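Local coordinates for beta-agarase (Persicobacter, PDB 6AII), which probably cleaves the beta-1,4-glycosidic bonds of agarose as a glycoside hydrolase of family 16, releasing neoagarobiose, at residues Asn166-Phe169 with Ala170-His174; Val264-Lys267 with Tyr268-Asn272; Ser70-Gly74 with His75-Val79; Glu230-Asn234 with Gly235-Arg239. One frame throughout, in Å; residues are numbered along the deposited sequence.

Contact 1: Asn166-Phe169 with Ala170-His174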
loop_
_atom_site.group_PDB
_atom_site.type_symbol
_atom_site.label_atom_id
_atom_site.label_comp_id
_atom_site.label_asym_id
_atom_site.label_seq_id
_atom_site.Cartn_x
_atom_site.Cartn_y
_atom_site.Cartn_z
ATOM N N ASN A 166 -8.915 -6.369 -16.597
ATOM C CA ASN A 166 -8.511 -5.678 -15.354
ATOM C C ASN A 166 -8.948 -4.204 -15.283
ATOM O O ASN A 166 -8.557 -3.491 -14.370
ATOM C CB ASN A 166 -6.985 -5.719 -15.211
ATOM C CG ASN A 166 -6.538 -5.571 -13.771
ATOM O OD1 ASN A 166 -7.157 -6.158 -12.888
ATOM N ND2 ASN A 166 -5.402 -4.891 -13.549
ATOM N N ALA A 167 -9.746 -3.708 -16.214
ATOM C CA ALA A 167 -10.084 -2.264 -16.254
ATOM C C ALA A 167 -10.687 -1.743 -14.969
ATOM O O ALA A 167 -10.217 -0.672 -14.479
ATOM C CB ALA A 167 -11.019 -2.003 -17.408
ATOM N N TRP A 168 -11.676 -2.398 -14.336
ATOM C CA TRP A 168 -12.254 -1.839 -13.096
ATOM C C TRP A 168 -11.189 -1.708 -12.033
ATOM O O TRP A 168 -11.081 -0.739 -11.250
ATOM C CB TRP A 168 -13.485 -2.675 -12.583
ATOM C CG TRP A 168 -14.117 -2.137 -11.312
ATOM C CD1 TRP A 168 -15.263 -1.394 -11.286
ATOM C CD2 TRP A 168 -13.697 -2.244 -9.940
ATOM N NE1 TRP A 168 -15.558 -1.041 -10.004
ATOM C CE2 TRP A 168 -14.639 -1.536 -9.147
ATOM C CE3 TRP A 168 -12.641 -2.840 -9.250
ATOM C CZ2 TRP A 168 -14.550 -1.425 -7.766
ATOM C CZ3 TRP A 168 -12.534 -2.727 -7.889
ATOM C CH2 TRP A 168 -13.472 -1.996 -7.137
ATOM N N PHE A 169 -10.355 -2.743 -11.867
ATOM C CA PHE A 169 -9.425 -2.803 -10.849
ATOM C C PHE A 169 -8.341 -1.757 -11.107
ATOM O O PHE A 169 -7.985 -1.076 -10.178
ATOM C CB PHE A 169 -8.843 -4.201 -10.684
ATOM C CG PHE A 169 -9.933 -5.188 -10.329
ATOM C CD1 PHE A 169 -10.320 -5.359 -9.017
ATOM C CD2 PHE A 169 -10.580 -5.871 -11.328
ATOM C CE1 PHE A 169 -11.359 -6.234 -8.718
ATOM C CE2 PHE A 169 -11.643 -6.701 -11.017
ATOM C CZ PHE A 169 -12.016 -6.863 -9.728
ATOM N N ALA A 170 -7.895 -1.602 -12.347
ATOM C CA ALA A 170 -6.700 -0.788 -12.591
ATOM C C ALA A 170 -7.015 0.679 -12.305
ATOM O O ALA A 170 -6.084 1.444 -12.051
ATOM C CB ALA A 170 -6.233 -0.961 -14.037
ATOM N N LYS A 171 -8.245 1.122 -12.405
ATOM C CA LYS A 171 -8.471 2.539 -12.309
ATOM C C LYS A 171 -8.503 3.039 -10.858
ATOM O O LYS A 171 -8.464 4.246 -10.617
ATOM C CB LYS A 171 -9.741 2.936 -13.037
ATOM C CG LYS A 171 -11.029 2.554 -12.345
ATOM C CD LYS A 171 -12.225 2.827 -13.274
ATOM C CE LYS A 171 -13.543 2.461 -12.648
ATOM N NZ LYS A 171 -14.620 2.855 -13.614
ATOM N N HIS A 172 -8.592 2.124 -9.908
ATOM C CA HIS A 172 -8.817 2.478 -8.523
ATOM C C HIS A 172 -7.516 2.489 -7.704
ATOM O O HIS A 172 -6.446 1.944 -8.061
ATOM C CB HIS A 172 -9.767 1.515 -7.860
ATOM C CG HIS A 172 -11.142 1.547 -8.330
ATOM N ND1 HIS A 172 -11.558 0.740 -9.360
ATOM C CD2 HIS A 172 -12.188 2.290 -8.012
ATOM C CE1 HIS A 172 -12.785 1.006 -9.609
ATOM N NE2 HIS A 172 -13.230 1.930 -8.787
ATOM N N ILE A 173 -7.601 3.254 -6.641
ATOM C CA ILE A 173 -6.670 3.134 -5.474
ATOM C C ILE A 173 -7.571 2.925 -4.258
ATOM O O ILE A 173 -8.358 3.799 -3.913
ATOM C CB ILE A 173 -5.728 4.330 -5.325
ATOM C CG1 ILE A 173 -4.770 4.484 -6.506
ATOM C CG2 ILE A 173 -4.889 4.187 -4.038
ATOM C CD1 ILE A 173 -4.036 5.814 -6.545
ATOM N N HIS A 174 -7.372 1.821 -3.558
ATOM C CA HIS A 174 -8.087 1.563 -2.322
ATOM C C HIS A 174 -7.484 2.350 -1.161
ATOM O O HIS A 174 -6.313 2.238 -0.962
ATOM C CB HIS A 174 -8.057 0.063 -2.038
ATOM C CG HIS A 174 -8.979 -0.371 -0.947
ATOM N ND1 HIS A 174 -8.589 -1.297 0.032
ATOM C CD2 HIS A 174 -10.262 -0.026 -0.675
ATOM C CE1 HIS A 174 -9.639 -1.521 0.829
ATOM N NE2 HIS A 174 -10.667 -0.809 0.397
#
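Trp168 carries its indole beside its own carbonyl carbon, with CG trans to the backbone N (chi1 -180°), while His172, four residues on, turns its imidazole back beside its own N (chi1 -68°), and the two rings meet at the end of the short helix 167-170. His172 CE1 leads the approach, lying over the centre of the indole face and coming within 3.2 Å of Trp168 CE2. The centroids of the six-membered ring of Trp168 and of the His172 ring are 3.9 Å apart, with the planes inclined at 36°, an oblique meeting of rings. The same imidazole donates from ND1 to Trp168 O; the bond is modelled very short, so its exact length is doubtful. His172 N adds a bond to Phe169 O (3.3 Å), so that backbone and side chain together close the helix end. Lys171 CG rests 3.5 Å from Trp168 O, the carbonyl that the imidazole also approaches. At the helix start Ala170 N donates to Asn166 O at 2.8 Å. Asn166 occupies the N-cap position without making a capping bond; its ND2 binds the carbonyls of Tyr152 and Gly154 instead. With an alanine in place of His172, the indole would probably lose the ring over its face and be freer to turn. The turn leads into strand 173-181, which pairs with strand 144-151 through His174 and Glu150, while Trp203 meets the indole and Tyr205 meets both Lys171 and His172.

Contact 2: Val264-Lys267 with Tyr268-Asn272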
loop_
_atom_site.group_PDB
_atom_site.type_symbol
_atom_site.label_atom_id
_atom_site.label_comp_id
_atom_site.label_asym_id
_atom_site.label_seq_id
_atom_site.Cartn_x
_atom_site.Cartn_y
_atom_site.Cartn_z
ATOM N N VAL A 264 -16.264 5.873 12.452
ATOM C CA VAL A 264 -15.920 5.204 11.159
ATOM C C VAL A 264 -14.523 4.610 11.178
ATOM O O VAL A 264 -14.263 3.798 10.269
ATOM C CB VAL A 264 -16.086 6.166 9.978
ATOM C CG1 VAL A 264 -17.500 6.652 9.850
ATOM C CG2 VAL A 264 -15.083 7.314 10.014
ATOM N N LEU A 265 -13.692 4.892 12.199
ATOM C CA LEU A 265 -12.399 4.213 12.343
ATOM C C LEU A 265 -12.518 2.867 13.048
ATOM O O LEU A 265 -11.806 1.957 12.698
ATOM C CB LEU A 265 -11.380 5.084 13.038
ATOM C CG LEU A 265 -11.127 6.278 12.125
ATOM C CD1 LEU A 265 -11.848 7.528 12.590
ATOM C CD2 LEU A 265 -9.699 6.465 11.762
ATOM N N ASP A 266 -13.476 2.781 13.973
ATOM C CA ASP A 266 -13.633 1.546 14.804
ATOM C C ASP A 266 -15.111 1.327 15.104
ATOM O O ASP A 266 -15.598 1.609 16.195
ATOM C CB ASP A 266 -12.775 1.641 16.062
ATOM C CG ASP A 266 -12.870 0.399 16.950
ATOM O OD1 ASP A 266 -13.241 -0.682 16.415
ATOM O OD2 ASP A 266 -12.524 0.519 18.143
ATOM N N LYS A 267 -15.820 0.847 14.121
ATOM C CA LYS A 267 -17.267 0.872 14.128
ATOM C C LYS A 267 -17.834 0.028 15.277
ATOM O O LYS A 267 -18.835 0.436 15.868
ATOM C CB LYS A 267 -17.781 0.336 12.797
ATOM C CG LYS A 267 -19.288 0.248 12.696
ATOM C CD LYS A 267 -19.772 -0.084 11.296
ATOM C CE LYS A 267 -21.288 -0.097 11.214
ATOM N NZ LYS A 267 -21.776 -0.314 9.823
ATOM N N TYR A 268 -17.228 -1.100 15.510
ATOM C CA TYR A 268 -17.781 -2.109 16.466
ATOM C C TYR A 268 -16.961 -2.080 17.758
ATOM O O TYR A 268 -17.072 -3.016 18.553
ATOM C CB TYR A 268 -17.776 -3.486 15.815
ATOM C CG TYR A 268 -18.636 -3.549 14.598
ATOM C CD1 TYR A 268 -20.013 -3.532 14.683
ATOM C CD2 TYR A 268 -18.054 -3.549 13.330
ATOM C CE1 TYR A 268 -20.798 -3.525 13.549
ATOM C CE2 TYR A 268 -18.829 -3.559 12.191
ATOM C CZ TYR A 268 -20.208 -3.579 12.291
ATOM O OH TYR A 268 -20.960 -3.615 11.162
ATOM N N ASN A 269 -16.144 -1.055 17.941
ATOM C CA ASN A 269 -15.323 -0.846 19.158
ATOM C C ASN A 269 -14.450 -2.056 19.477
ATOM O O ASN A 269 -14.479 -2.623 20.577
ATOM C CB ASN A 269 -16.172 -0.529 20.383
ATOM C CG ASN A 269 -15.293 -0.164 21.561
ATOM O OD1 ASN A 269 -14.075 -0.033 21.409
ATOM N ND2 ASN A 269 -15.875 -0.103 22.748
ATOM N N TYR A 270 -13.641 -2.438 18.531
ATOM C CA TYR A 270 -12.671 -3.470 18.747
ATOM C C TYR A 270 -11.398 -2.961 19.425
ATOM O O TYR A 270 -10.509 -3.803 19.704
ATOM C CB TYR A 270 -12.218 -4.144 17.468
ATOM C CG TYR A 270 -13.292 -4.792 16.660
ATOM C CD1 TYR A 270 -14.449 -5.311 17.240
ATOM C CD2 TYR A 270 -13.097 -4.989 15.310
ATOM C CE1 TYR A 270 -15.414 -5.926 16.461
ATOM C CE2 TYR A 270 -14.060 -5.584 14.529
ATOM C CZ TYR A 270 -15.223 -6.066 15.099
ATOM O OH TYR A 270 -16.183 -6.673 14.317
ATOM N N THR A 271 -11.257 -1.660 19.676
ATOM C CA THR A 271 -10.038 -1.120 20.265
ATOM C C THR A 271 -10.282 -0.667 21.699
ATOM O O THR A 271 -9.465 0.017 22.251
ATOM C CB THR A 271 -9.494 0.060 19.438
ATOM O OG1 THR A 271 -10.388 1.164 19.532
ATOM C CG2 THR A 271 -9.275 -0.330 17.994
ATOM N N ASN A 272 -11.441 -1.022 22.210
ATOM C CA ASN A 272 -11.877 -0.681 23.548
ATOM C C ASN A 272 -11.764 0.829 23.758
ATOM O O ASN A 272 -11.146 1.265 24.708
ATOM C CB ASN A 272 -11.101 -1.512 24.567
ATOM C CG ASN A 272 -11.544 -1.266 25.998
ATOM O OD1 ASN A 272 -12.695 -0.904 26.252
ATOM N ND2 ASN A 272 -10.619 -1.428 26.931
HETATM O O HOH W 1 -14.653 -2.091 14.574
#
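Lys267 and Tyr268 lie side by side and point the same way, the extended lysine chain running along the phenol ring. Lys267 CG stands over the middle of the ring, 3.9 Å from its centroid and 11° off the normal, a CH-pi contact, and further along Lys267 CE comes within 3.5 Å of Tyr268 OH. Both polar ends converge on Glu197 OE1, NZ by a salt bridge and OH by a hydrogen bond, which holds the two ends together; both side chains also touch Tyr191. The backbone here is a type I beta turn from Asp266 to Asn269, closed by Asn269 N to Asp266 O (3.2 Å), in the loop between strands 255-259 and 280-287. Asp266 turns its carboxylate across the residues that follow the turn. Its OD1 takes the N-H of Tyr270 on the syn lone pair at 2.8 Å, and a water bridges that oxygen to Tyr268 N. OD2 is gripped twice from one face of the carboxylate plane: by Thr271 OG1 at 2.6 Å and by Thr271 N at 3.0 Å. The threonine hydroxyl sits between its own N and carbonyl carbon (chi1 68°), which brings both donors to the one oxygen. Val179 of strand 173-181 touches Asp266 and Thr271 together.

Contact 3: Ser70-Gly74 with His75-Val79; sequences SVSNG and HMNIV. With CA (calcium ion), chain B.
Ser70 and Asn77 form one of the rungs of a tight beta hairpin, strand 69-72 turning into strand 75-79 through a type I' turn with Asn73 and Gly74 at its corners. Backbone bonds come first: Ser70 N to Asn77 O and Asn77 N to Ser70 O (2.7 Å), then Ser72 N to His75 O and His75 N to Ser72 O, with Val71 and Met76 as the non-hydrogen-bonded pair between. Side-chain bonds occupy the face of Ser70, Ser72, His75 and Asn77. The Asn77 amide forks, ND2 donating to Ser70 OG at 3.0 Å and to Ser72 OG at 2.9 Å, both nearly in the amide plane; the two hydroxyls stand between their own N and carbonyl carbon (chi1 65° in each), which turns them to the amide. Asn77 OD1 takes a weak bond from His75 ND1, and Ser72 OG donates a hydrogen bond to Asn73 OD1. Ser72 O lies over the rim of one face of the imidazole. Apolar contact marks the other face, where Val71 CG2 meets Met76 CE at 4.2 Å beside Phe31. Metal binding falls to the turn: with Asp5, Asp30, Asn32, Asp316 and a water, Gly74 O holds the calcium ion at 2.2 Å.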
loop_
_atom_site.group_PDB
_atom_site.type_symbol
_atom_site.label_atom_id
_atom_site.label_comp_id
_atom_site.label_asym_id
_atom_site.label_seq_id
_atom_site.Cartn_x
_atom_site.Cartn_y
_atom_site.Cartn_z
ATOM N N SER A 70 15.419 -5.215 -5.246
ATOM C CA SER A 70 16.762 -4.611 -5.455
ATOM C C SER A 70 16.586 -3.093 -5.387
ATOM O O SER A 70 15.487 -2.581 -5.252
ATOM C CB SER A 70 17.338 -5.036 -6.784
ATOM O OG SER A 70 16.566 -4.519 -7.847
ATOM N N VAL A 71 17.704 -2.404 -5.433
ATOM C CA VAL A 71 17.708 -0.943 -5.539
ATOM C C VAL A 71 18.689 -0.566 -6.620
ATOM O O VAL A 71 19.845 -0.975 -6.597
ATOM C CB VAL A 71 18.025 -0.220 -4.219
ATOM C CG1 VAL A 71 17.871 1.286 -4.417
ATOM C CG2 VAL A 71 17.164 -0.669 -3.053
ATOM N N SER A 72 18.208 0.202 -7.586
ATOM C CA SER A 72 19.051 0.606 -8.739
ATOM C C SER A 72 18.364 1.760 -9.449
ATOM O O SER A 72 17.129 1.929 -9.385
ATOM C CB SER A 72 19.342 -0.497 -9.749
ATOM O OG SER A 72 18.152 -0.904 -10.383
ATOM N N ASN A 73 19.176 2.576 -10.117
ATOM C CA ASN A 73 18.649 3.540 -11.065
ATOM C C ASN A 73 17.745 4.592 -10.392
ATOM O O ASN A 73 16.954 5.231 -11.126
ATOM C CB ASN A 73 18.005 2.870 -12.262
ATOM C CG ASN A 73 18.960 1.930 -12.948
ATOM O OD1 ASN A 73 18.737 0.720 -12.904
ATOM N ND2 ASN A 73 20.078 2.450 -13.406
ATOM N N GLY A 74 17.911 4.806 -9.111
ATOM C CA GLY A 74 17.188 5.821 -8.320
ATOM C C GLY A 74 15.955 5.324 -7.615
ATOM O O GLY A 74 15.293 6.135 -6.919
ATOM N N HIS A 75 15.693 4.011 -7.696
ATOM C CA HIS A 75 14.476 3.474 -7.034
ATOM C C HIS A 75 14.704 2.059 -6.521
ATOM O O HIS A 75 15.498 1.266 -7.077
ATOM C CB HIS A 75 13.289 3.471 -8.003
ATOM C CG HIS A 75 13.665 3.156 -9.384
ATOM N ND1 HIS A 75 13.877 1.835 -9.811
ATOM C CD2 HIS A 75 13.892 3.933 -10.460
ATOM C CE1 HIS A 75 14.220 1.893 -11.104
ATOM N NE2 HIS A 75 14.218 3.112 -11.502
ATOM N N MET A 76 13.914 1.735 -5.508
ATOM C CA MET A 76 13.769 0.345 -5.072
ATOM C C MET A 76 12.917 -0.356 -6.147
ATOM O O MET A 76 11.939 0.256 -6.656
ATOM C CB MET A 76 13.056 0.241 -3.726
ATOM C CG MET A 76 12.722 -1.162 -3.346
ATOM S SD MET A 76 12.179 -1.220 -1.580
ATOM C CE MET A 76 13.658 -1.145 -0.709
ATOM N N ASN A 77 13.281 -1.563 -6.497
ATOM C CA ASN A 77 12.611 -2.378 -7.506
ATOM C C ASN A 77 11.965 -3.571 -6.784
ATOM O O ASN A 77 12.656 -4.312 -6.074
ATOM C CB ASN A 77 13.611 -2.949 -8.509
ATOM C CG ASN A 77 14.406 -1.875 -9.196
ATOM O OD1 ASN A 77 13.774 -1.085 -9.871
ATOM N ND2 ASN A 77 15.739 -1.901 -9.035
ATOM N N ILE A 78 10.668 -3.741 -6.966
ATOM C CA ILE A 78 9.919 -4.876 -6.419
ATOM C C ILE A 78 9.431 -5.666 -7.638
ATOM O O ILE A 78 8.528 -5.234 -8.356
ATOM C CB ILE A 78 8.841 -4.432 -5.448
ATOM C CG1 ILE A 78 9.401 -3.533 -4.345
ATOM C CG2 ILE A 78 8.192 -5.668 -4.846
ATOM C CD1 ILE A 78 8.367 -2.969 -3.408
ATOM N N VAL A 79 10.107 -6.801 -7.899
ATOM C CA VAL A 79 10.079 -7.449 -9.191
ATOM C C VAL A 79 9.129 -8.647 -9.245
ATOM O O VAL A 79 9.145 -9.421 -8.309
ATOM C CB VAL A 79 11.483 -7.895 -9.612
ATOM C CG1 VAL A 79 11.451 -8.660 -10.901
ATOM C CG2 VAL A 79 12.392 -6.654 -9.650
HETATM CA CA CA B . 15.169 8.094 -5.883
HETATM O O HOH W 2 15.878 9.175 -8.041
#

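Contact 4: Glu230-Asn234 with Gly235-Arg239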
loop_
_atom_site.group_PDB
_atom_site.type_symbol
_atom_site.label_atom_id
_atom_site.label_comp_id
_atom_site.label_asym_id
_atom_site.label_seq_id
_atom_site.Cartn_x
_atom_site.Cartn_y
_atom_site.Cartn_z
ATOM N N GLU A 230 -6.012 11.178 7.140
ATOM C CA GLU A 230 -6.204 11.941 5.923
ATOM C C GLU A 230 -5.341 11.326 4.845
ATOM O O GLU A 230 -4.169 11.007 5.063
ATOM C CB GLU A 230 -5.774 13.409 6.039
ATOM C CG GLU A 230 -6.490 14.146 7.167
ATOM C CD GLU A 230 -5.950 15.535 7.458
ATOM O OE1 GLU A 230 -4.915 15.946 6.852
ATOM O OE2 GLU A 230 -6.518 16.181 8.388
ATOM N N TYR A 231 -5.904 11.196 3.612
ATOM C CA TYR A 231 -5.128 10.622 2.456
ATOM C C TYR A 231 -4.898 11.687 1.372
ATOM O O TYR A 231 -5.760 12.547 1.102
ATOM C CB TYR A 231 -5.963 9.492 1.843
ATOM C CG TYR A 231 -6.180 8.315 2.743
ATOM C CD1 TYR A 231 -7.233 8.332 3.644
ATOM C CD2 TYR A 231 -5.391 7.180 2.687
ATOM C CE1 TYR A 231 -7.485 7.266 4.496
ATOM C CE2 TYR A 231 -5.613 6.112 3.566
ATOM C CZ TYR A 231 -6.679 6.153 4.442
ATOM O OH TYR A 231 -6.912 5.088 5.263
ATOM N N TYR A 232 -3.705 11.605 0.743
ATOM C CA TYR A 232 -3.228 12.529 -0.231
ATOM C C TYR A 232 -2.695 11.747 -1.424
ATOM O O TYR A 232 -1.886 10.833 -1.276
ATOM C CB TYR A 232 -2.063 13.353 0.345
ATOM C CG TYR A 232 -2.537 14.227 1.475
ATOM C CD1 TYR A 232 -2.690 13.729 2.770
ATOM C CD2 TYR A 232 -2.886 15.523 1.232
ATOM C CE1 TYR A 232 -3.206 14.530 3.792
ATOM C CE2 TYR A 232 -3.414 16.327 2.231
ATOM C CZ TYR A 232 -3.589 15.825 3.499
ATOM O OH TYR A 232 -4.080 16.683 4.455
ATOM N N ILE A 233 -3.135 12.114 -2.648
ATOM C CA ILE A 233 -2.658 11.529 -3.874
ATOM C C ILE A 233 -2.057 12.661 -4.713
ATOM O O ILE A 233 -2.731 13.678 -5.006
ATOM C CB ILE A 233 -3.784 10.768 -4.619
ATOM C CG1 ILE A 233 -4.227 9.564 -3.789
ATOM C CG2 ILE A 233 -3.302 10.362 -6.003
ATOM C CD1 ILE A 233 -5.421 8.827 -4.327
ATOM N N ASN A 234 -0.788 12.502 -5.137
ATOM C CA ASN A 234 -0.136 13.466 -5.961
ATOM C C ASN A 234 -0.177 14.858 -5.348
ATOM O O ASN A 234 -0.306 15.866 -6.034
ATOM C CB ASN A 234 -0.618 13.414 -7.396
ATOM C CG ASN A 234 -0.209 12.151 -8.103
ATOM O OD1 ASN A 234 0.761 11.492 -7.720
ATOM N ND2 ASN A 234 -0.958 11.809 -9.162
ATOM N N GLY A 235 -0.025 14.900 -4.038
ATOM C CA GLY A 235 0.091 16.147 -3.315
ATOM C C GLY A 235 -1.237 16.807 -2.989
ATOM O O GLY A 235 -1.231 17.919 -2.489
ATOM N N LYS A 236 -2.373 16.209 -3.360
ATOM C CA LYS A 236 -3.672 16.775 -3.180
ATOM C C LYS A 236 -4.466 15.925 -2.201
ATOM O O LYS A 236 -4.530 14.708 -2.275
ATOM C CB LYS A 236 -4.423 16.919 -4.516
ATOM C CG LYS A 236 -3.714 17.929 -5.419
ATOM C CD LYS A 236 -4.325 18.117 -6.793
ATOM C CE LYS A 236 -4.198 16.887 -7.679
ATOM N NZ LYS A 236 -2.813 16.701 -8.192
ATOM N N TRP A 237 -5.131 16.626 -1.307
ATOM C CA TRP A 237 -6.074 15.961 -0.378
ATOM C C TRP A 237 -7.173 15.212 -1.132
ATOM O O TRP A 237 -7.743 15.779 -2.087
ATOM C CB TRP A 237 -6.692 16.967 0.600
ATOM C CG TRP A 237 -7.767 16.372 1.467
ATOM C CD1 TRP A 237 -7.574 15.677 2.625
ATOM C CD2 TRP A 237 -9.183 16.259 1.202
ATOM N NE1 TRP A 237 -8.756 15.236 3.148
ATOM C CE2 TRP A 237 -9.766 15.589 2.296
ATOM C CE3 TRP A 237 -10.025 16.716 0.180
ATOM C CZ2 TRP A 237 -11.138 15.298 2.350
ATOM C CZ3 TRP A 237 -11.366 16.448 0.243
ATOM C CH2 TRP A 237 -11.904 15.760 1.316
ATOM N N VAL A 238 -7.483 13.970 -0.763
ATOM C CA VAL A 238 -8.621 13.264 -1.358
ATOM C C VAL A 238 -9.599 12.722 -0.316
ATOM O O VAL A 238 -10.753 12.405 -0.732
ATOM C CB VAL A 238 -8.176 12.152 -2.334
ATOM C CG1 VAL A 238 -7.400 12.737 -3.512
ATOM C CG2 VAL A 238 -7.405 11.067 -1.592
ATOM N N ARG A 239 -9.231 12.521 0.972
ATOM C CA ARG A 239 -10.168 11.801 1.830
ATOM C C ARG A 239 -9.758 12.039 3.274
ATOM O O ARG A 239 -8.534 12.040 3.584
ATOM C CB ARG A 239 -10.069 10.292 1.577
ATOM C CG ARG A 239 -10.978 9.387 2.412
ATOM C CD ARG A 239 -10.978 7.984 1.824
ATOM N NE ARG A 239 -11.976 7.153 2.494
ATOM C CZ ARG A 239 -13.296 7.209 2.320
ATOM N NH1 ARG A 239 -13.819 7.960 1.359
ATOM N NH2 ARG A 239 -14.060 6.430 3.085
HETATM O O HOH W 3 0.578 12.622 -2.059
#
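Trp237 presents an edge to the face of Tyr232 across the hairpin of strands 228-233 and 236-242, with the phenol ring and the five-membered ring of Trp237 at 75° to each other, a T-shaped pair. The near side of the phenol fits down onto the root of the indole, Tyr232 CE2 lying 3.7 Å from Trp237 CB. The phenol is held at its tip as well, since Tyr232 OH donates to Glu230 OE1 at 2.6 Å. With a serine in place of Tyr232, the edge of Trp237 would probably border a gap and Glu230 OE1 would lose its phenol donor. On the other side of the hairpin Val238 supplies the bump: its CG2, set between the backbone N and the carbonyl carbon, fills the hollow between Tyr231 CB (4.0 Å) and Ile233 CD1 (4.1 Å). Beside it the Arg239 chain, extended as far as NE, lies along the Tyr231 ring, with CB 4.0 Å from Tyr231 CD1; the guanidinium passes on to Tyr200 O. The backbone swells here in a classic beta bulge, Val238 N binding Tyr231 O at 2.9 Å and Arg239 N reaching the same oxygen only weakly. A type I' turn closes the hairpin, with Asn234 and Gly235 at its corners; the positive phi of Gly235 favours glycine there. Strand 217-225 pairs with it on one side and strand 245-249 on the other; Tyr231, Ile233, Val238 and Arg239 pack on strand 173-181 of the second sheet, as in the GH16 jelly-roll sandwich, while Pro12 and Ala13 touch Tyr232.

Contacts 3 and 4 are both type I' hairpins of the same antiparallel sheet, their centres about 25 Å apart, but a serine-asparagine network and a calcium ion mark the first, and aromatic and aliphatic packing on a bulge the second. Contact 1 is a helix end leading into a strand of the opposing sheet, and it meets contact 4 in the space between the sheets, where Ile173 CD1 lies 4.0 Å from Ile233 CD1. Both are partly buried, as is contact 3. Contact 2 is a surface loop, on the far side of the chain's centre from contact 3, with centres about 38 Å apart; there a buried carboxylate orders a stretch without helix or strand, whereas contact 1 rests on ring packing.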